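Local coordinates for protein congerin-2 (PDB 1IS3) that binds beta-galactosides such as lactose as a homodimeric galectin, although its physiological role is not yet known, at residues Y16-G21 and L129-L134; A4-I9 and N119-A124. All coordinates share one frame; numbering follows the deposited sequence.

Overall arrangement
Interactions 1 and 2 are antiparallel strand pairs on the facing sheets of the galectin beta-sandwich, both at the dimer interface. Interaction 1 joins 16-21 to 129-134, on the strand outermost in its sheet within the subunit; interaction 2 joins 4-9 to 119-124. They touch, centres about 11 Å apart, and are largely buried, though Y16 is exposed. Their inner faces form one apolar core: L17 and L134 meet I121, L129 meets L123. Interaction 1, away from the sugar site, lays a phenyl ring over a glycine, and its backbone ends in a beta bulge; interaction 2 lays a glutamate-arginine salt bridge over a leucine, and its Y122 side chain is about 7 Å from that of W69.

Interaction 1. Residues Y16-G21 and L129-L134; sequences YLTVGG and LTFVRL
T18 and R133 form an antiparallel hydrogen-bonded pair: T18 N donates to R133 O and R133 N to T18 O, each at 2.8 Å, with both donors in the plane of the carbonyl they meet. G20 N reaches F131 O at 3.1 Å, less squarely, because it sits above that carbonyl plane. The register then slips by one in a classic beta bulge. G20 O faces both T130 and F131, taking a good bond from T130 N at 2.8 Å and a weak one from F131 N. A water bonded to T130 OG1 makes a second, weak bond to G21 O.

One face of the F131 ring covers the V19-G20 peptide. With its CG set between the backbone N and the carbonyl carbon (chi1 75°), the ring folds across to the neighbouring strand, and G20 N comes to lie 3.7 Å from its plane, over the centre. The ring atom F131 CE1 is 3.3 Å from G20 CA. T18 CG2 meets the ring obliquely at CE2, and the same threonine lies against one face of the R133 guanidinium.

Apolar packing takes the other side of the sheet. L17 CD1 and V132 CG2 touch at 3.9 Å, V19 CG1 packs on the same V132 methyl, and V19 CB meets L129 CD2.

The polar ends of T18 and R133 find partners beyond these two strands: T18 OG1 bonds T89 OG1 of strand 85-92, and R133 NH1 forms a salt bridge with E135 of the second subunit, while V132 to L134 continue the sheet into that subunit. G20 has no side chain, and the F131 ring closes directly onto its CA and N, adding van der Waals contact between an aromatic face and bare backbone to the hydrogen bonds of the strand pair.

Interaction 2. Residues A4-I9 and N119-A124; sequences AEVRNI and NLIYLA
Matching first torsions near 180° send R7 and L120 the same way, alongside each other. The arginine then bends at chi3 (-66°), placing L120 CD1 over one face of the guanidinium, 3.8 Å from R7 NH2. On the same strand as R7, the extended E5 side chain brings its carboxylate to the arginine. R7 NH2 donates to E5 OE2 at 3.1 Å in a salt bridge, approaching from above the carboxylate plane. L120 CD1 also touches E5 OE2, so the leucine methyl lies against both charged groups. E5 OE2 has a further salt bridge to R3, and the extra positive charge would probably help keep the carboxylate ionised.

Beside this pair, Y122 CB packs on E5 CB at 3.8 Å and also touches A4 O, while its ring leads away from strand 4-7 to a cation-pi contact with R3. Its hydroxyl is hydrogen-bonded to a bound MES molecule, probably from the crystallisation liquor.

The backbones run antiparallel. V6 N bonds to I121 O at 2.9 Å, and I121 N returns to V6 O. L123 N bonds to A4 O, and where the chain turns a corner at N8, N8 N donates to N119 O at 2.9 Å in a nearly straight bond. On the inner face V6 and I121 meet through their CB atoms, and I121 packs on L134 and F11.

Residues 5-7 pair antiparallel with a strand of the second subunit, continuing the sheet across the interface. This joining of terminal strands across a twofold is characteristic of the prototype galectin dimer, built from jelly-roll beta-sandwiches.

Interaction 1. Residues Y16-G21 and L129-L134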
loop_
_atom_site.group_PDB
_atom_site.type_symbol
_atom_site.label_atom_id
_atom_site.label_comp_id
_atom_site.label_asym_id
_atom_site.label_seq_id
_atom_site.Cartn_x
_atom_site.Cartn_y
_atom_site.Cartn_z
ATOM N N TYR A 16 10.299 -7.013 4.170
ATOM C CA TYR A 16 10.640 -6.959 2.746
ATOM C C TYR A 16 9.502 -6.263 2.032
ATOM O O TYR A 16 8.322 -6.467 2.318
ATOM C CB TYR A 16 10.789 -8.337 2.108
ATOM C CG TYR A 16 12.037 -9.064 2.593
ATOM C CD1 TYR A 16 12.140 -9.462 3.937
ATOM C CD2 TYR A 16 13.110 -9.301 1.717
ATOM C CE1 TYR A 16 13.301 -10.074 4.417
ATOM C CE2 TYR A 16 14.289 -9.920 2.190
ATOM C CZ TYR A 16 14.378 -10.298 3.542
ATOM O OH TYR A 16 15.551 -10.871 4.064
ATOM N N LEU A 17 9.873 -5.409 1.096
ATOM C CA LEU A 17 8.951 -4.687 0.227
ATOM C C LEU A 17 9.172 -5.198 -1.193
ATOM O O LEU A 17 10.312 -5.073 -1.712
ATOM C CB LEU A 17 9.250 -3.197 0.239
ATOM C CG LEU A 17 8.549 -2.317 -0.810
ATOM C CD1 LEU A 17 7.034 -2.351 -0.556
ATOM C CD2 LEU A 17 9.125 -0.891 -0.787
ATOM N N THR A 18 8.151 -5.756 -1.845
ATOM C CA THR A 18 8.263 -6.110 -3.257
ATOM C C THR A 18 7.190 -5.345 -4.012
ATOM O O THR A 18 6.017 -5.373 -3.623
ATOM C CB THR A 18 8.048 -7.591 -3.480
ATOM O OG1 THR A 18 9.082 -8.228 -2.725
ATOM C CG2 THR A 18 8.125 -8.010 -4.946
ATOM N N VAL A 19 7.601 -4.600 -5.034
ATOM C CA VAL A 19 6.662 -3.867 -5.875
ATOM C C VAL A 19 6.834 -4.342 -7.308
ATOM O O VAL A 19 7.938 -4.731 -7.712
ATOM C CB VAL A 19 6.870 -2.321 -5.859
ATOM C CG1 VAL A 19 6.425 -1.765 -4.504
ATOM C CG2 VAL A 19 8.335 -1.951 -6.092
ATOM N N GLY A 20 5.731 -4.392 -8.051
ATOM C CA GLY A 20 5.760 -4.753 -9.454
ATOM C C GLY A 20 5.042 -3.664 -10.216
ATOM O O GLY A 20 4.150 -2.989 -9.676
ATOM N N GLY A 21 5.440 -3.480 -11.466
ATOM C CA GLY A 21 4.804 -2.475 -12.247
ATOM C C GLY A 21 5.204 -2.557 -13.705
ATOM O O GLY A 21 5.767 -3.551 -14.171
ATOM N N LEU A 129 2.305 1.131 -10.822
ATOM C CA LEU A 129 2.473 -0.088 -10.041
ATOM C C LEU A 129 1.261 -0.993 -10.241
ATOM O O LEU A 129 0.147 -0.519 -10.470
ATOM C CB LEU A 129 2.629 0.206 -8.522
ATOM C CG LEU A 129 3.906 0.906 -8.008
ATOM C CD1 LEU A 129 3.889 1.107 -6.487
ATOM C CD2 LEU A 129 5.107 0.046 -8.452
ATOM N N THR A 130 1.508 -2.297 -10.217
ATOM C CA THR A 130 0.459 -3.279 -10.396
ATOM C C THR A 130 0.292 -4.193 -9.166
ATOM O O THR A 130 -0.770 -4.806 -9.026
ATOM C CB THR A 130 0.743 -4.122 -11.673
ATOM O OG1 THR A 130 1.983 -4.774 -11.472
ATOM C CG2 THR A 130 0.745 -3.266 -12.952
ATOM N N PHE A 131 1.284 -4.345 -8.287
ATOM C CA PHE A 131 1.086 -5.143 -7.096
ATOM C C PHE A 131 2.104 -4.673 -6.065
ATOM O O PHE A 131 3.108 -4.028 -6.400
ATOM C CB PHE A 131 1.265 -6.655 -7.388
ATOM C CG PHE A 131 2.685 -7.192 -7.576
ATOM C CD1 PHE A 131 3.239 -7.295 -8.853
ATOM C CD2 PHE A 131 3.426 -7.586 -6.454
ATOM C CE1 PHE A 131 4.550 -7.801 -9.009
ATOM C CE2 PHE A 131 4.720 -8.079 -6.606
ATOM C CZ PHE A 131 5.277 -8.185 -7.886
ATOM N N VAL A 132 1.871 -5.023 -4.802
ATOM C CA VAL A 132 2.761 -4.692 -3.711
ATOM C C VAL A 132 2.646 -5.759 -2.618
ATOM O O VAL A 132 1.528 -6.232 -2.317
ATOM C CB VAL A 132 2.406 -3.261 -3.142
ATOM C CG1 VAL A 132 0.961 -3.190 -2.554
ATOM C CG2 VAL A 132 3.427 -2.915 -2.052
ATOM N N ARG A 133 3.795 -6.135 -2.024
ATOM C CA ARG A 133 3.819 -6.984 -0.854
ATOM C C ARG A 133 4.733 -6.273 0.141
ATOM O O ARG A 133 5.874 -5.918 -0.212
ATOM C CB ARG A 133 4.402 -8.339 -1.119
ATOM C CG ARG A 133 3.565 -9.166 -2.076
ATOM C CD ARG A 133 3.870 -10.655 -1.944
ATOM N NE ARG A 133 5.209 -11.043 -2.337
ATOM C CZ ARG A 133 5.569 -11.196 -3.617
ATOM N NH1 ARG A 133 4.731 -10.994 -4.625
ATOM N NH2 ARG A 133 6.797 -11.628 -3.902
ATOM N N LEU A 134 4.265 -5.999 1.351
ATOM C CA LEU A 134 5.072 -5.379 2.398
ATOM C C LEU A 134 4.798 -6.212 3.644
ATOM O O LEU A 134 3.690 -6.141 4.209
ATOM C CB LEU A 134 4.639 -3.928 2.633
ATOM C CG LEU A 134 5.298 -3.206 3.831
ATOM C CD1 LEU A 134 6.813 -3.217 3.602
ATOM C CD2 LEU A 134 4.738 -1.792 3.992
HETATM O O HOH W 1 3.883 -6.115 -13.096
#

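Interaction 2. Residues A4-I9 and N119-A124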
loop_
_atom_site.group_PDB
_atom_site.type_symbol
_atom_site.label_atom_id
_atom_site.label_comp_id
_atom_site.label_asym_id
_atom_site.label_seq_id
_atom_site.Cartn_x
_atom_site.Cartn_y
_atom_site.Cartn_z
ATOM N N ALA A 4 1.270 6.538 -6.868
ATOM C CA ALA A 4 0.928 5.298 -6.261
ATOM C C ALA A 4 1.670 5.356 -4.940
ATOM O O ALA A 4 2.881 5.601 -4.898
ATOM C CB ALA A 4 1.433 4.181 -7.144
ATOM N N GLU A 5 0.997 5.157 -3.826
ATOM C CA GLU A 5 1.665 5.190 -2.525
ATOM C C GLU A 5 1.075 4.212 -1.502
ATOM O O GLU A 5 -0.084 3.766 -1.613
ATOM C CB GLU A 5 1.617 6.615 -1.988
ATOM C CG GLU A 5 0.289 7.237 -1.693
ATOM C CD GLU A 5 0.334 8.752 -1.533
ATOM O OE1 GLU A 5 -0.741 9.340 -1.595
ATOM O OE2 GLU A 5 1.396 9.363 -1.380
ATOM N N VAL A 6 1.927 3.827 -0.549
ATOM C CA VAL A 6 1.537 2.965 0.565
ATOM C C VAL A 6 1.926 3.876 1.727
ATOM O O VAL A 6 3.107 4.239 1.855
ATOM C CB VAL A 6 2.366 1.648 0.568
ATOM C CG1 VAL A 6 1.947 0.845 1.803
ATOM C CG2 VAL A 6 2.166 0.832 -0.727
ATOM N N ARG A 7 0.993 4.275 2.571
ATOM C CA ARG A 7 1.214 5.265 3.601
ATOM C C ARG A 7 0.720 4.733 4.932
ATOM O O ARG A 7 -0.365 4.156 5.053
ATOM C CB ARG A 7 0.453 6.538 3.215
ATOM C CG ARG A 7 0.566 7.652 4.226
ATOM C CD ARG A 7 -0.346 8.797 3.759
ATOM N NE ARG A 7 0.102 9.413 2.509
ATOM C CZ ARG A 7 1.043 10.390 2.486
ATOM N NH1 ARG A 7 1.612 10.839 3.620
ATOM N NH2 ARG A 7 1.460 10.923 1.317
ATOM N N ASN A 8 1.569 4.930 5.929
ATOM C CA ASN A 8 1.317 4.597 7.334
ATOM C C ASN A 8 1.131 3.119 7.627
ATOM O O ASN A 8 0.473 2.701 8.587
ATOM C CB ASN A 8 0.096 5.427 7.871
ATOM C CG ASN A 8 0.405 6.926 7.920
ATOM O OD1 ASN A 8 -0.406 7.832 7.678
ATOM N ND2 ASN A 8 1.598 7.318 8.326
ATOM N N ILE A 9 1.777 2.295 6.821
ATOM C CA ILE A 9 1.920 0.909 7.127
ATOM C C ILE A 9 3.447 0.825 7.261
ATOM O O ILE A 9 4.168 0.774 6.248
ATOM C CB ILE A 9 1.381 0.015 5.978
ATOM C CG1 ILE A 9 -0.097 0.364 5.692
ATOM C CG2 ILE A 9 1.570 -1.453 6.384
ATOM C CD1 ILE A 9 -0.716 -0.311 4.455
ATOM N N ASN A 119 7.416 5.480 6.942
ATOM C CA ASN A 119 5.978 5.474 6.782
ATOM C C ASN A 119 5.423 5.819 5.414
ATOM O O ASN A 119 4.186 5.922 5.257
ATOM C CB ASN A 119 5.354 6.395 7.833
ATOM C CG ASN A 119 5.110 5.619 9.137
ATOM O OD1 ASN A 119 5.639 4.544 9.428
ATOM N ND2 ASN A 119 4.313 6.150 10.045
ATOM N N LEU A 120 6.267 5.967 4.396
ATOM C CA LEU A 120 5.770 6.284 3.065
ATOM C C LEU A 120 6.616 5.588 1.989
ATOM O O LEU A 120 7.853 5.664 2.020
ATOM C CB LEU A 120 5.806 7.806 2.827
ATOM C CG LEU A 120 5.358 8.285 1.433
ATOM C CD1 LEU A 120 3.884 7.961 1.256
ATOM C CD2 LEU A 120 5.555 9.770 1.266
ATOM N N ILE A 121 5.970 4.882 1.078
ATOM C CA ILE A 121 6.621 4.267 -0.053
ATOM C C ILE A 121 5.848 4.815 -1.242
ATOM O O ILE A 121 4.612 4.740 -1.202
ATOM C CB ILE A 121 6.488 2.742 0.048
ATOM C CG1 ILE A 121 7.267 2.214 1.227
ATOM C CG2 ILE A 121 6.982 2.121 -1.236
ATOM C CD1 ILE A 121 6.396 1.205 1.991
ATOM N N TYR A 122 6.437 5.397 -2.293
ATOM C CA TYR A 122 5.655 5.817 -3.426
ATOM C C TYR A 122 6.469 5.749 -4.701
ATOM O O TYR A 122 7.713 5.785 -4.683
ATOM C CB TYR A 122 5.128 7.246 -3.263
ATOM C CG TYR A 122 6.104 8.420 -3.327
ATOM C CD1 TYR A 122 6.287 9.113 -4.528
ATOM C CD2 TYR A 122 6.730 8.874 -2.173
ATOM C CE1 TYR A 122 7.070 10.264 -4.572
ATOM C CE2 TYR A 122 7.523 10.034 -2.218
ATOM C CZ TYR A 122 7.690 10.733 -3.419
ATOM O OH TYR A 122 8.447 11.909 -3.445
ATOM N N LEU A 123 5.735 5.666 -5.797
ATOM C CA LEU A 123 6.320 5.678 -7.133
ATOM C C LEU A 123 5.925 7.000 -7.751
ATOM O O LEU A 123 4.768 7.428 -7.610
ATOM C CB LEU A 123 5.766 4.514 -7.990
ATOM C CG LEU A 123 6.314 4.406 -9.416
ATOM C CD1 LEU A 123 6.865 3.019 -9.731
ATOM C CD2 LEU A 123 5.177 4.769 -10.338
ATOM N N ALA A 124 6.853 7.630 -8.457
ATOM C CA ALA A 124 6.560 8.862 -9.167
ATOM C C ALA A 124 7.134 8.754 -10.593
ATOM O O ALA A 124 7.993 7.925 -10.896
ATOM C CB ALA A 124 7.195 10.049 -8.463
#